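Local coordinates for Glyco_hydro_cc domain-containing protein (Cryptococcus neoformans, PDB 6UBC) that binds oligosaccharides, probably of the beta-1,3-glucan type, as a subgroup VII member of glycoside hydrolase family GH128, at residues A[217-222]-A[438-443]; A[197-202]-A[406-411]; A[243-248]-A[291-296]. One frame throughout, in Å; residues are numbered along the deposited sequence.

In the fold
The chain folds as a (β/α)8 barrel, and the three contacts hold different parts of it. Contacts 1 and 2 both lie by the N-terminal ends of the barrel strands, their centres about 10 Å apart, and they meet where Asn-200 ND2 probably donates to Gly-220 O (2.7 Å). Contact 2 lies nearest the centre of the chain and joins a lead-in loop to strand 406-411 by a hydrogen bond. Contact 1, further out, ties a loop to the last helix through a bridging water, two isoleucines and a histidine face over a serine. Contact 3, across the chain's centre, is small, with no hydrogen bond across it, a leucine methyl resting on loop backbone. All three are partly buried.

Contact 1: A[217-222]-A[438-443]; sequences GHIGWY and TAISQY
A water molecule bridges two main-chain carbonyls, donating to Ile-440 O at 2.8 Å and to His-218 O at 2.9 Å. Neither carbonyl can donate, so a water with two hydrogens is the natural mediator. Next to the water bridge, CD1 of Ile-440 reaches His-218 O at 3.4 Å and, in apolar contact, CG2 of Ile-219 at 3.8 Å. CG1 of Ile-440 stands between the backbone N and the carbonyl carbon (chi1 65°), and this swings the methyl tip out from the helix toward the loop. Isoleucine suits the place because its branches serve different neighbours: CD1 reaches the loop, and the side chain also packs on Tyr-409.

In the (β/α)8 barrel this joins the loop ahead of strand 221-223, the second of the barrel, to helix 431-441, the last, at the N-terminal end of the strands. Partly exposed, the imidazole of His-218 presents one face to Ser-441, whose OG stands 3.0 Å above the ring plane, displaced toward the rim. The compact serine brings its oxygen this close with little bulk. Firmer polar partners lie elsewhere: His-218 ND1 is hydrogen-bonded to His-444 O, and Ser-441 OG to Leu-437 O.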
ATOM      1  N   GLY A 217      16.050   8.480   5.330  1.00 25.90           N
ATOM      2  CA  GLY A 217      16.265   9.910   5.105  1.00 28.28           C
ATOM      3  C   GLY A 217      15.491  10.397   3.883  1.00 28.74           C
ATOM      4  O   GLY A 217      15.450  11.593   3.662  1.00 31.46           O
ATOM      5  N   HIS A 218      14.910   9.558   3.045  1.00 25.16           N
ATOM      6  CA  HIS A 218      14.203  10.046   1.820  1.00 25.13           C
ATOM      7  C   HIS A 218      12.763   9.505   1.766  1.00 25.63           C
ATOM      8  O   HIS A 218      12.172   9.598   0.725  1.00 26.33           O
ATOM      9  CB  HIS A 218      14.967   9.675   0.547  1.00 25.18           C
ATOM     10  CG  HIS A 218      16.373  10.134   0.501  1.00 25.49           C
ATOM     11  ND1 HIS A 218      16.701  11.418   0.100  1.00 26.96           N
ATOM     12  CD2 HIS A 218      17.523   9.447   0.742  1.00 24.16           C
ATOM     13  CE1 HIS A 218      18.027  11.522   0.136  1.00 26.12           C
ATOM     14  NE2 HIS A 218      18.558  10.294   0.557  1.00 25.37           N
ATOM     15  N   ILE A 219      12.264   8.922   2.863  1.00 26.35           N
ATOM     16  CA  ILE A 219      10.918   8.301   2.900  1.00 26.07           C
ATOM     17  C   ILE A 219      10.183   8.806   4.127  1.00 27.02           C
ATOM     18  O   ILE A 219      10.886   9.143   5.162  1.00 26.72           O
ATOM     19  CB  ILE A 219      11.043   6.777   2.947  1.00 25.56           C
ATOM     20  CG1 ILE A 219      12.013   6.284   4.027  1.00 28.09           C
ATOM     21  CG2 ILE A 219      11.388   6.254   1.584  1.00 26.60           C
ATOM     22  CD1 ILE A 219      11.686   4.825   4.410  1.00 30.82           C
ATOM     23  N   GLY A 220       8.852   8.917   4.038  1.00 25.03           N
ATOM     24  CA  GLY A 220       8.019   9.321   5.173  1.00 25.47           C
ATOM     25  C   GLY A 220       7.559   8.176   6.059  1.00 25.29           C
ATOM     26  O   GLY A 220       7.161   8.438   7.220  1.00 26.11           O
ATOM     27  N   TRP A 221       7.582   6.941   5.536  1.00 24.74           N
ATOM     28  CA  TRP A 221       6.819   5.827   6.121  1.00 22.89           C
ATOM     29  C   TRP A 221       7.240   4.519   5.494  1.00 22.64           C
ATOM     30  O   TRP A 221       7.888   4.530   4.383  1.00 23.11           O
ATOM     31  CB  TRP A 221       5.324   6.043   5.930  1.00 22.63           C
ATOM     32  CG  TRP A 221       4.843   6.044   4.505  1.00 21.34           C
ATOM     33  CD1 TRP A 221       5.080   7.026   3.574  1.00 22.76           C
ATOM     34  CD2 TRP A 221       4.197   4.987   3.787  1.00 21.25           C
ATOM     35  NE1 TRP A 221       4.568   6.690   2.353  1.00 23.39           N
ATOM     36  CE2 TRP A 221       3.960   5.457   2.472  1.00 20.99           C
ATOM     37  CE3 TRP A 221       3.741   3.715   4.134  1.00 22.94           C
ATOM     38  CZ2 TRP A 221       3.328   4.678   1.510  1.00 22.44           C
ATOM     39  CZ3 TRP A 221       3.055   2.980   3.190  1.00 22.08           C
ATOM     40  CH2 TRP A 221       2.853   3.464   1.902  1.00 21.01           C
ATOM     41  N   TYR A 222       6.872   3.448   6.185  1.00 22.50           N
ATOM     42  CA  TYR A 222       7.200   2.094   5.742  1.00 23.93           C
ATOM     43  C   TYR A 222       6.295   1.081   6.406  1.00 23.16           C
ATOM     44  O   TYR A 222       5.740   1.290   7.478  1.00 23.04           O
ATOM     45  CB  TYR A 222       8.657   1.802   6.084  1.00 25.35           C
ATOM     46  CG  TYR A 222       9.023   2.009   7.538  1.00 25.59           C
ATOM     47  CD1 TYR A 222       9.508   3.220   8.016  1.00 26.63           C
ATOM     48  CD2 TYR A 222       8.951   0.960   8.419  1.00 25.31           C
ATOM     49  CE1 TYR A 222       9.843   3.368   9.350  1.00 26.54           C
ATOM     50  CE2 TYR A 222       9.270   1.078   9.751  1.00 24.95           C
ATOM     51  CZ  TYR A 222       9.721   2.303  10.234  1.00 29.02           C
ATOM     52  OH  TYR A 222      10.067   2.442  11.556  1.00 27.79           O
ATOM     53  N   THR A 438      16.803   7.584  -6.391  1.00 24.40           N
ATOM     54  CA  THR A 438      17.159   8.843  -7.071  1.00 25.14           C
ATOM     55  C   THR A 438      15.922   9.673  -7.347  1.00 24.39           C
ATOM     56  O   THR A 438      15.959  10.866  -7.091  1.00 25.60           O
ATOM     57  CB  THR A 438      17.922   8.576  -8.369  1.00 27.05           C
ATOM     58  OG1 THR A 438      19.118   7.885  -8.010  1.00 26.56           O
ATOM     59  CG2 THR A 438      18.245   9.869  -9.059  1.00 30.27           C
ATOM     60  N   ALA A 439      14.863   9.060  -7.832  1.00 23.12           N
ATOM     61  CA  ALA A 439      13.604   9.773  -8.138  1.00 26.66           C
ATOM     62  C   ALA A 439      13.028  10.377  -6.846  1.00 24.80           C
ATOM     63  O   ALA A 439      12.682  11.577  -6.853  1.00 26.92           O
ATOM     64  CB  ALA A 439      12.640   8.847  -8.831  1.00 26.54           C
ATOM     65  N   ILE A 440      12.931   9.651  -5.736  1.00 23.86           N
ATOM     66  CA  ILE A 440      12.228  10.207  -4.566  1.00 23.81           C
ATOM     67  C   ILE A 440      13.173  11.246  -3.935  1.00 25.58           C
ATOM     68  O   ILE A 440      12.678  12.163  -3.328  1.00 24.67           O
ATOM     69  CB  ILE A 440      11.806   9.114  -3.597  1.00 24.36           C
ATOM     70  CG1 ILE A 440      12.987   8.374  -2.947  1.00 25.47           C
ATOM     71  CG2 ILE A 440      10.874   8.126  -4.277  1.00 23.34           C
ATOM     72  CD1 ILE A 440      12.557   7.414  -1.871  1.00 26.54           C
ATOM     73  N   SER A 441      14.482  11.151  -4.165  1.00 23.64           N
ATOM     74  CA  SER A 441      15.487  12.054  -3.544  1.00 26.21           C
ATOM     75  C   SER A 441      15.402  13.454  -4.174  1.00 26.89           C
ATOM     76  O   SER A 441      15.867  14.443  -3.521  1.00 28.89           O
ATOM     77  CB  SER A 441      16.916  11.463  -3.631  1.00 26.93           C
ATOM     78  OG  SER A 441      16.995  10.352  -2.727  1.00 27.36           O
ATOM     79  N   GLN A 442      14.801  13.590  -5.343  1.00 27.59           N
ATOM     80  CA  GLN A 442      14.585  14.921  -5.951  1.00 30.97           C
ATOM     81  C   GLN A 442      13.589  15.732  -5.109  1.00 30.17           C
ATOM     82  O   GLN A 442      13.595  16.963  -5.222  1.00 31.25           O
ATOM     83  CB  GLN A 442      13.929  14.821  -7.311  1.00 33.68           C
ATOM     84  CG  GLN A 442      14.756  14.063  -8.315  1.00 37.40           C
ATOM     85  CD  GLN A 442      13.876  13.826  -9.515  1.00 40.72           C
ATOM     86  OE1 GLN A 442      12.927  12.990  -9.531  1.00 51.82           O
ATOM     87  NE2 GLN A 442      14.149  14.624 -10.507  1.00 44.53           N
ATOM     88  N   TYR A 443      12.774  15.076  -4.303  1.00 29.30           N
ATOM     89  CA  TYR A 443      11.668  15.716  -3.521  1.00 29.78           C
ATOM     90  C   TYR A 443      12.057  15.899  -2.062  1.00 31.32           C
ATOM     91  O   TYR A 443      11.754  16.944  -1.499  1.00 31.23           O
ATOM     92  CB  TYR A 443      10.355  14.924  -3.672  1.00 30.48           C
ATOM     93  CG  TYR A 443       9.888  14.900  -5.102  1.00 30.51           C
ATOM     94  CD1 TYR A 443       9.119  15.935  -5.623  1.00 30.39           C
ATOM     95  CD2 TYR A 443      10.304  13.903  -5.981  1.00 28.24           C
ATOM     96  CE1 TYR A 443       8.790  15.994  -6.969  1.00 30.59           C
ATOM     97  CE2 TYR A 443       9.945  13.944  -7.315  1.00 28.57           C
ATOM     98  CZ  TYR A 443       9.200  14.987  -7.814  1.00 29.26           C
ATOM     99  OH  TYR A 443       8.847  15.021  -9.127  1.00 32.06           O
TER
HETATM  100  O   HOH W   1      11.097  11.626  -1.031  1.00 24.01           O

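Contact 2: A[197-202]-A[406-411]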
ATOM      1  N   TYR A 197      -1.731  12.916   6.798  1.00 30.04           N
ATOM      2  CA  TYR A 197      -2.133  12.005   5.697  1.00 27.89           C
ATOM      3  C   TYR A 197      -0.904  11.737   4.820  1.00 28.37           C
ATOM      4  O   TYR A 197      -0.866  10.673   4.200  1.00 27.38           O
ATOM      5  CB  TYR A 197      -3.315  12.580   4.937  1.00 29.20           C
ATOM      6  CG  TYR A 197      -4.646  12.301   5.600  1.00 30.08           C
ATOM      7  CD1 TYR A 197      -4.738  11.831   6.901  1.00 30.95           C
ATOM      8  CD2 TYR A 197      -5.811  12.454   4.891  1.00 30.73           C
ATOM      9  CE1 TYR A 197      -5.977  11.566   7.489  1.00 33.26           C
ATOM     10  CE2 TYR A 197      -7.050  12.272   5.492  1.00 30.58           C
ATOM     11  CZ  TYR A 197      -7.132  11.794   6.775  1.00 32.22           C
ATOM     12  OH  TYR A 197      -8.358  11.559   7.347  1.00 34.44           O
ATOM     13  N   THR A 198       0.026  12.686   4.709  1.00 27.74           N
ATOM     14  CA  THR A 198       1.372  12.447   4.154  1.00 26.90           C
ATOM     15  C   THR A 198       2.355  12.313   5.308  1.00 27.63           C
ATOM     16  O   THR A 198       2.713  13.329   5.914  1.00 27.89           O
ATOM     17  CB  THR A 198       1.758  13.567   3.205  1.00 28.18           C
ATOM     18  OG1 THR A 198       0.835  13.599   2.126  1.00 28.07           O
ATOM     19  CG2 THR A 198       3.147  13.379   2.623  1.00 27.11           C
ATOM     20  N   PRO A 199       2.775  11.091   5.707  1.00 27.18           N
ATOM     21  CA  PRO A 199       3.600  10.935   6.911  1.00 27.17           C
ATOM     22  C   PRO A 199       4.886  11.764   6.847  1.00 25.79           C
ATOM     23  O   PRO A 199       5.639  11.664   5.846  1.00 26.38           O
ATOM     24  CB  PRO A 199       3.892   9.447   6.937  1.00 27.57           C
ATOM     25  CG  PRO A 199       2.631   8.850   6.262  1.00 27.39           C
ATOM     26  CD  PRO A 199       2.384   9.795   5.098  1.00 26.56           C
ATOM     27  N   ASN A 200       5.077  12.607   7.854  1.00 26.43           N
ATOM     28  CA  ASN A 200       6.341  13.374   7.995  1.00 28.66           C
ATOM     29  C   ASN A 200       6.518  14.309   6.791  1.00 28.84           C
ATOM     30  O   ASN A 200       7.646  14.791   6.538  1.00 29.82           O
ATOM     31  CB  ASN A 200       7.499  12.419   8.152  1.00 28.01           C
ATOM     32  CG  ASN A 200       7.308  11.581   9.390  1.00 33.01           C
ATOM     33  OD1 ASN A 200       7.263  12.135  10.474  1.00 30.34           O
ATOM     34  ND2 ASN A 200       7.176  10.265   9.265  1.00 30.25           N
ATOM     35  N   GLY A 201       5.459  14.567   6.053  1.00 28.53           N
ATOM     36  CA  GLY A 201       5.500  15.433   4.857  1.00 29.06           C
ATOM     37  C   GLY A 201       6.321  14.864   3.721  1.00 28.36           C
ATOM     38  O   GLY A 201       6.755  15.625   2.844  1.00 29.28           O
ATOM     39  N   ILE A 202       6.465  13.532   3.664  1.00 27.45           N
ATOM     40  CA  ILE A 202       7.200  12.852   2.559  1.00 24.90           C
ATOM     41  C   ILE A 202       6.256  11.786   1.989  1.00 25.11           C
ATOM     42  O   ILE A 202       5.960  10.835   2.704  1.00 24.35           O
ATOM     43  CB  ILE A 202       8.516  12.227   3.061  1.00 26.81           C
ATOM     44  CG1 ILE A 202       9.426  13.245   3.769  1.00 28.26           C
ATOM     45  CG2 ILE A 202       9.252  11.542   1.901  1.00 25.58           C
ATOM     46  CD1 ILE A 202      10.602  12.630   4.440  1.00 28.48           C
ATOM     47  N   VAL A 406      -3.015  11.970  -4.337  1.00 25.87           N
ATOM     48  CA  VAL A 406      -2.151  10.867  -3.796  1.00 25.44           C
ATOM     49  C   VAL A 406      -1.380  11.437  -2.613  1.00 26.18           C
ATOM     50  O   VAL A 406      -0.514  12.324  -2.816  1.00 27.35           O
ATOM     51  CB  VAL A 406      -1.243  10.317  -4.895  1.00 25.84           C
ATOM     52  CG1 VAL A 406      -0.222   9.334  -4.302  1.00 26.08           C
ATOM     53  CG2 VAL A 406      -2.082   9.660  -5.996  1.00 27.30           C
ATOM     54  N   GLN A 407      -1.650  10.963  -1.412  1.00 26.23           N
ATOM     55  CA  GLN A 407      -0.945  11.511  -0.211  1.00 27.66           C
ATOM     56  C   GLN A 407       0.259  10.654   0.182  1.00 26.92           C
ATOM     57  O   GLN A 407       1.040  11.096   1.001  1.00 26.62           O
ATOM     58  CB  GLN A 407      -1.849  11.602   1.014  1.00 29.70           C
ATOM     59  CG  GLN A 407      -3.126  12.315   0.734  1.00 40.13           C
ATOM     60  CD  GLN A 407      -2.828  13.745   0.908  1.00 46.00           C
ATOM     61  OE1 GLN A 407      -2.613  14.187   2.047  1.00 51.50           O
ATOM     62  NE2 GLN A 407      -2.799  14.417  -0.238  1.00 54.81           N
ATOM     63  N   ALA A 408       0.411   9.453  -0.381  1.00 26.01           N
ATOM     64  CA  ALA A 408       1.573   8.589  -0.092  1.00 23.36           C
ATOM     65  C   ALA A 408       1.648   7.506  -1.181  1.00 24.76           C
ATOM     66  O   ALA A 408       0.574   7.125  -1.712  1.00 22.60           O
ATOM     67  CB  ALA A 408       1.443   7.994   1.316  1.00 23.85           C
ATOM     68  N   TYR A 409       2.849   6.974  -1.416  1.00 24.13           N
ATOM     69  CA  TYR A 409       3.045   5.833  -2.334  1.00 23.02           C
ATOM     70  C   TYR A 409       4.271   5.052  -1.878  1.00 24.00           C
ATOM     71  O   TYR A 409       5.218   5.575  -1.206  1.00 23.26           O
ATOM     72  CB  TYR A 409       3.191   6.354  -3.761  1.00 22.69           C
ATOM     73  CG  TYR A 409       4.343   7.316  -3.912  1.00 23.44           C
ATOM     74  CD1 TYR A 409       5.638   6.867  -4.172  1.00 22.82           C
ATOM     75  CD2 TYR A 409       4.171   8.691  -3.825  1.00 24.55           C
ATOM     76  CE1 TYR A 409       6.712   7.728  -4.302  1.00 23.19           C
ATOM     77  CE2 TYR A 409       5.240   9.571  -3.971  1.00 24.26           C
ATOM     78  CZ  TYR A 409       6.527   9.088  -4.206  1.00 24.60           C
ATOM     79  OH  TYR A 409       7.599   9.916  -4.385  1.00 26.16           O
ATOM     80  N   ALA A 410       4.244   3.771  -2.243  1.00 22.12           N
ATOM     81  CA  ALA A 410       5.329   2.816  -1.926  1.00 22.31           C
ATOM     82  C   ALA A 410       5.586   1.880  -3.094  1.00 21.93           C
ATOM     83  O   ALA A 410       4.666   1.149  -3.569  1.00 21.55           O
ATOM     84  CB  ALA A 410       4.974   2.040  -0.677  1.00 23.90           C
ATOM     85  N   TYR A 411       6.868   1.777  -3.416  1.00 21.57           N
ATOM     86  CA  TYR A 411       7.416   0.748  -4.314  1.00 21.88           C
ATOM     87  C   TYR A 411       7.073  -0.653  -3.811  1.00 21.57           C
ATOM     88  O   TYR A 411       7.344  -1.000  -2.633  1.00 22.70           O
ATOM     89  CB  TYR A 411       8.896   0.998  -4.419  1.00 21.95           C
ATOM     90  CG  TYR A 411       9.629   0.269  -5.508  1.00 23.27           C
ATOM     91  CD1 TYR A 411       9.920  -1.093  -5.392  1.00 22.69           C
ATOM     92  CD2 TYR A 411      10.027   0.918  -6.644  1.00 23.22           C
ATOM     93  CE1 TYR A 411      10.654  -1.739  -6.366  1.00 22.72           C
ATOM     94  CE2 TYR A 411      10.777   0.291  -7.619  1.00 24.41           C
ATOM     95  CZ  TYR A 411      11.058  -1.051  -7.504  1.00 23.55           C
ATOM     96  OH  TYR A 411      11.803  -1.663  -8.463  1.00 22.86           O
TER
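Gln-407 meets the loop with both its backbone and its side chain. Its carbonyl O accepts a hydrogen bond from Thr-198 OG1 at 2.8 Å; the hydroxyl lies in the carbonyl plane, on a lone pair, with a C=O...O angle of 124°. The same oxygen is approached by Thr-198 CA at 3.4 Å, a weaker C-H...O contact. The backbone of Gln-407 departs from an extended conformation (psi -12°), which turns this carbonyl toward the loop. Its side chain bends sharply at chi2 (-85°) and brings OE1 to 3.4 Å from Tyr-197 CB, crossing Thr-198 at about a right angle. A long, flexible amide suits this partly exposed border.

Next comes Ala-408, whose methyl meets Pro-199 CD at 4.3 Å. Here strand 406-411, the eighth of the (β/α)8 barrel, receives the segment that leads into the first strand, 204-207, and a small side chain lets that loop come close. Trp-221 and Trp-367 pack against both Pro-199 and Ala-408, so the proline sits among aromatic rings. Proline also suits the first corner of the type II turn closed by Gly-201 N and Thr-198 O (3.0 Å). Further along, Tyr-409 carries its ring to helix 431-441, while its backbone pairs with Lys-203 and Gly-205, completing the parallel join between last and first strands.

Contact 3: A[243-248]-A[291-296]; sequences WGAGTV and ASLWDS
Leu-293 touches the loop 243-248 with one methyl, CD2, and the tight part of the contact is gathered round that carbon. It lies 3.6 Å from Gly-244 O and 3.6 Å from Ala-245 CA, so it rests mainly on backbone; Ala-245 CB follows at 4.1 Å. Extension of the leucine from its helix, with CG opposite the backbone N (chi1 -178°), carries the branch across to the loop. A branched aliphatic chain suits the task, since a methyl can press on a peptide without asking for a hydrogen bond, while Phe-272 packs on the same leucine.

Glycine suits position 244, where a CB would run into Trp-243 CE3, and the small methyl of Ala-245 lets the helix side chain approach its CA.

The other side is looser. Beyond Ala-245 the loop turns through Gly-246, whose positive phi (93°) suits a residue without a CB, and runs on to the exposed Thr-247 and Val-248. Ser-292 and Ser-296, short and polar, occupy the solvent-facing part of the helix. Asp-252, on the following helix 250-260, accepts a hydrogen bond from Val-248 N. Here the loop between strand 237-241 and helix 250-260 meets helix 287-298, which follows the next strand, 268-270, a contact between consecutive strand-helix connections as in a (β/α)8 barrel.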
ATOM      1  N   TRP A 243      -3.138  -7.973   7.567  1.00 24.10           N
ATOM      2  CA  TRP A 243      -3.034  -8.545   6.207  1.00 23.31           C
ATOM      3  C   TRP A 243      -4.323  -9.277   5.817  1.00 23.67           C
ATOM      4  O   TRP A 243      -4.846  -9.091   4.668  1.00 23.85           O
ATOM      5  CB  TRP A 243      -1.824  -9.487   6.170  1.00 22.93           C
ATOM      6  CG  TRP A 243      -1.484 -10.088   4.845  1.00 22.32           C
ATOM      7  CD1 TRP A 243      -0.617  -9.635   3.910  1.00 23.00           C
ATOM      8  CD2 TRP A 243      -2.060 -11.291   4.293  1.00 24.91           C
ATOM      9  NE1 TRP A 243      -0.555 -10.495   2.844  1.00 24.82           N
ATOM     10  CE2 TRP A 243      -1.439 -11.513   3.045  1.00 24.12           C
ATOM     11  CE3 TRP A 243      -2.987 -12.218   4.765  1.00 27.73           C
ATOM     12  CZ2 TRP A 243      -1.712 -12.622   2.264  1.00 25.24           C
ATOM     13  CZ3 TRP A 243      -3.254 -13.330   3.984  1.00 28.84           C
ATOM     14  CH2 TRP A 243      -2.639 -13.501   2.746  1.00 26.74           C
ATOM     15  N   GLY A 244      -4.864 -10.037   6.754  1.00 23.90           N
ATOM     16  CA  GLY A 244      -6.007 -10.898   6.454  1.00 23.04           C
ATOM     17  C   GLY A 244      -6.750 -11.391   7.682  1.00 25.41           C
ATOM     18  O   GLY A 244      -6.721 -10.749   8.756  1.00 26.51           O
ATOM     19  N   ALA A 245      -7.550 -12.413   7.412  1.00 26.50           N
ATOM     20  CA  ALA A 245      -8.583 -12.954   8.317  1.00 29.92           C
ATOM     21  C   ALA A 245      -7.935 -14.067   9.142  1.00 34.48           C
ATOM     22  O   ALA A 245      -8.571 -14.555  10.065  1.00 35.23           O
ATOM     23  CB  ALA A 245      -9.770 -13.456   7.516  1.00 29.36           C
ATOM     24  N   GLY A 246      -6.718 -14.458   8.782  1.00 34.59           N
ATOM     25  CA  GLY A 246      -5.920 -15.380   9.624  1.00 40.29           C
ATOM     26  C   GLY A 246      -6.090 -16.855   9.255  1.00 37.49           C
ATOM     27  O   GLY A 246      -5.808 -17.658  10.149  1.00 47.41           O
ATOM     28  N   THR A 247      -6.372 -17.238   8.007  1.00 43.01           N
ATOM     29  CA  THR A 247      -6.540 -18.678   7.629  1.00 43.70           C
ATOM     30  C   THR A 247      -5.907 -19.104   6.305  1.00 46.18           C
ATOM     31  O   THR A 247      -6.007 -20.288   6.000  1.00 52.32           O
ATOM     32  CB  THR A 247      -8.037 -18.972   7.594  1.00 47.71           C
ATOM     33  OG1 THR A 247      -8.651 -18.122   6.622  1.00 41.87           O
ATOM     34  CG2 THR A 247      -8.647 -18.755   8.961  1.00 47.40           C
ATOM     35  N   VAL A 248      -5.240 -18.240   5.561  1.00 39.58           N
ATOM     36  CA  VAL A 248      -4.644 -18.553   4.232  1.00 41.66           C
ATOM     37  C   VAL A 248      -3.418 -19.456   4.362  1.00 46.22           C
ATOM     38  O   VAL A 248      -3.179 -20.243   3.393  1.00 43.59           O
ATOM     39  CB  VAL A 248      -4.284 -17.291   3.445  1.00 42.06           C
ATOM     40  CG1 VAL A 248      -3.398 -17.590   2.226  1.00 39.98           C
ATOM     41  CG2 VAL A 248      -5.575 -16.594   3.036  1.00 40.27           C
ATOM     42  N   ALA A 291     -15.866  -7.250   6.179  1.00 24.45           N
ATOM     43  CA  ALA A 291     -16.564  -6.086   6.764  1.00 24.60           C
ATOM     44  C   ALA A 291     -16.608  -6.257   8.285  1.00 24.78           C
ATOM     45  O   ALA A 291     -16.266  -5.326   9.005  1.00 25.70           O
ATOM     46  CB  ALA A 291     -17.941  -5.960   6.168  1.00 25.17           C
ATOM     47  N   SER A 292     -17.057  -7.429   8.746  1.00 26.05           N
ATOM     48  CA  SER A 292     -17.169  -7.748  10.184  1.00 26.81           C
ATOM     49  C   SER A 292     -15.784  -7.631  10.850  1.00 27.02           C
ATOM     50  O   SER A 292     -15.715  -7.021  11.925  1.00 26.08           O
ATOM     51  CB  SER A 292     -17.807  -9.090  10.428  1.00 29.79           C
ATOM     52  OG  SER A 292     -17.873  -9.240  11.855  1.00 31.92           O
ATOM     53  N   LEU A 293     -14.699  -8.122  10.229  1.00 24.58           N
ATOM     54  CA  LEU A 293     -13.338  -8.081  10.834  1.00 24.84           C
ATOM     55  C   LEU A 293     -12.846  -6.628  10.912  1.00 24.06           C
ATOM     56  O   LEU A 293     -12.275  -6.242  11.920  1.00 25.46           O
ATOM     57  CB  LEU A 293     -12.399  -8.959  10.013  1.00 26.72           C
ATOM     58  CG  LEU A 293     -10.976  -9.052  10.544  1.00 27.51           C
ATOM     59  CD1 LEU A 293     -10.986  -9.575  11.960  1.00 29.76           C
ATOM     60  CD2 LEU A 293     -10.148  -9.994   9.639  1.00 31.20           C
ATOM     61  N   TRP A 294     -13.049  -5.875   9.824  1.00 23.29           N
ATOM     62  CA  TRP A 294     -12.722  -4.446   9.759  1.00 23.69           C
ATOM     63  C   TRP A 294     -13.380  -3.736  10.953  1.00 23.51           C
ATOM     64  O   TRP A 294     -12.682  -3.085  11.743  1.00 22.50           O
ATOM     65  CB  TRP A 294     -13.204  -3.902   8.412  1.00 23.18           C
ATOM     66  CG  TRP A 294     -13.035  -2.417   8.349  1.00 23.14           C
ATOM     67  CD1 TRP A 294     -13.949  -1.518   8.782  1.00 24.25           C
ATOM     68  CD2 TRP A 294     -11.930  -1.657   7.813  1.00 22.70           C
ATOM     69  NE1 TRP A 294     -13.481  -0.254   8.568  1.00 23.11           N
ATOM     70  CE2 TRP A 294     -12.248  -0.301   7.987  1.00 22.30           C
ATOM     71  CE3 TRP A 294     -10.713  -1.978   7.178  1.00 25.21           C
ATOM     72  CZ2 TRP A 294     -11.401   0.726   7.587  1.00 23.09           C
ATOM     73  CZ3 TRP A 294      -9.858  -0.971   6.789  1.00 24.65           C
ATOM     74  CH2 TRP A 294     -10.210   0.373   6.980  1.00 24.11           C
ATOM     75  N   ASP A 295     -14.669  -3.942  11.125  1.00 23.93           N
ATOM     76  CA  ASP A 295     -15.457  -3.231  12.141  1.00 25.09           C
ATOM     77  C   ASP A 295     -15.022  -3.660  13.545  1.00 26.97           C
ATOM     78  O   ASP A 295     -14.838  -2.767  14.379  1.00 26.12           O
ATOM     79  CB  ASP A 295     -16.962  -3.397  11.954  1.00 25.40           C
ATOM     80  CG  ASP A 295     -17.492  -2.408  10.920  1.00 25.84           C
ATOM     81  OD1 ASP A 295     -16.912  -1.292  10.825  1.00 28.86           O
ATOM     82  OD2 ASP A 295     -18.421  -2.779  10.220  1.00 27.53           O
ATOM     83  N   SER A 296     -14.731  -4.935  13.759  1.00 26.38           N
ATOM     84  CA  SER A 296     -14.452  -5.452  15.113  1.00 26.60           C
ATOM     85  C   SER A 296     -13.020  -5.215  15.528  1.00 27.55           C
ATOM     86  O   SER A 296     -12.790  -5.086  16.722  1.00 27.42           O
ATOM     87  CB  SER A 296     -14.768  -6.905  15.196  1.00 28.36           C
ATOM     88  OG  SER A 296     -13.814  -7.675  14.488  1.00 29.51           O
TER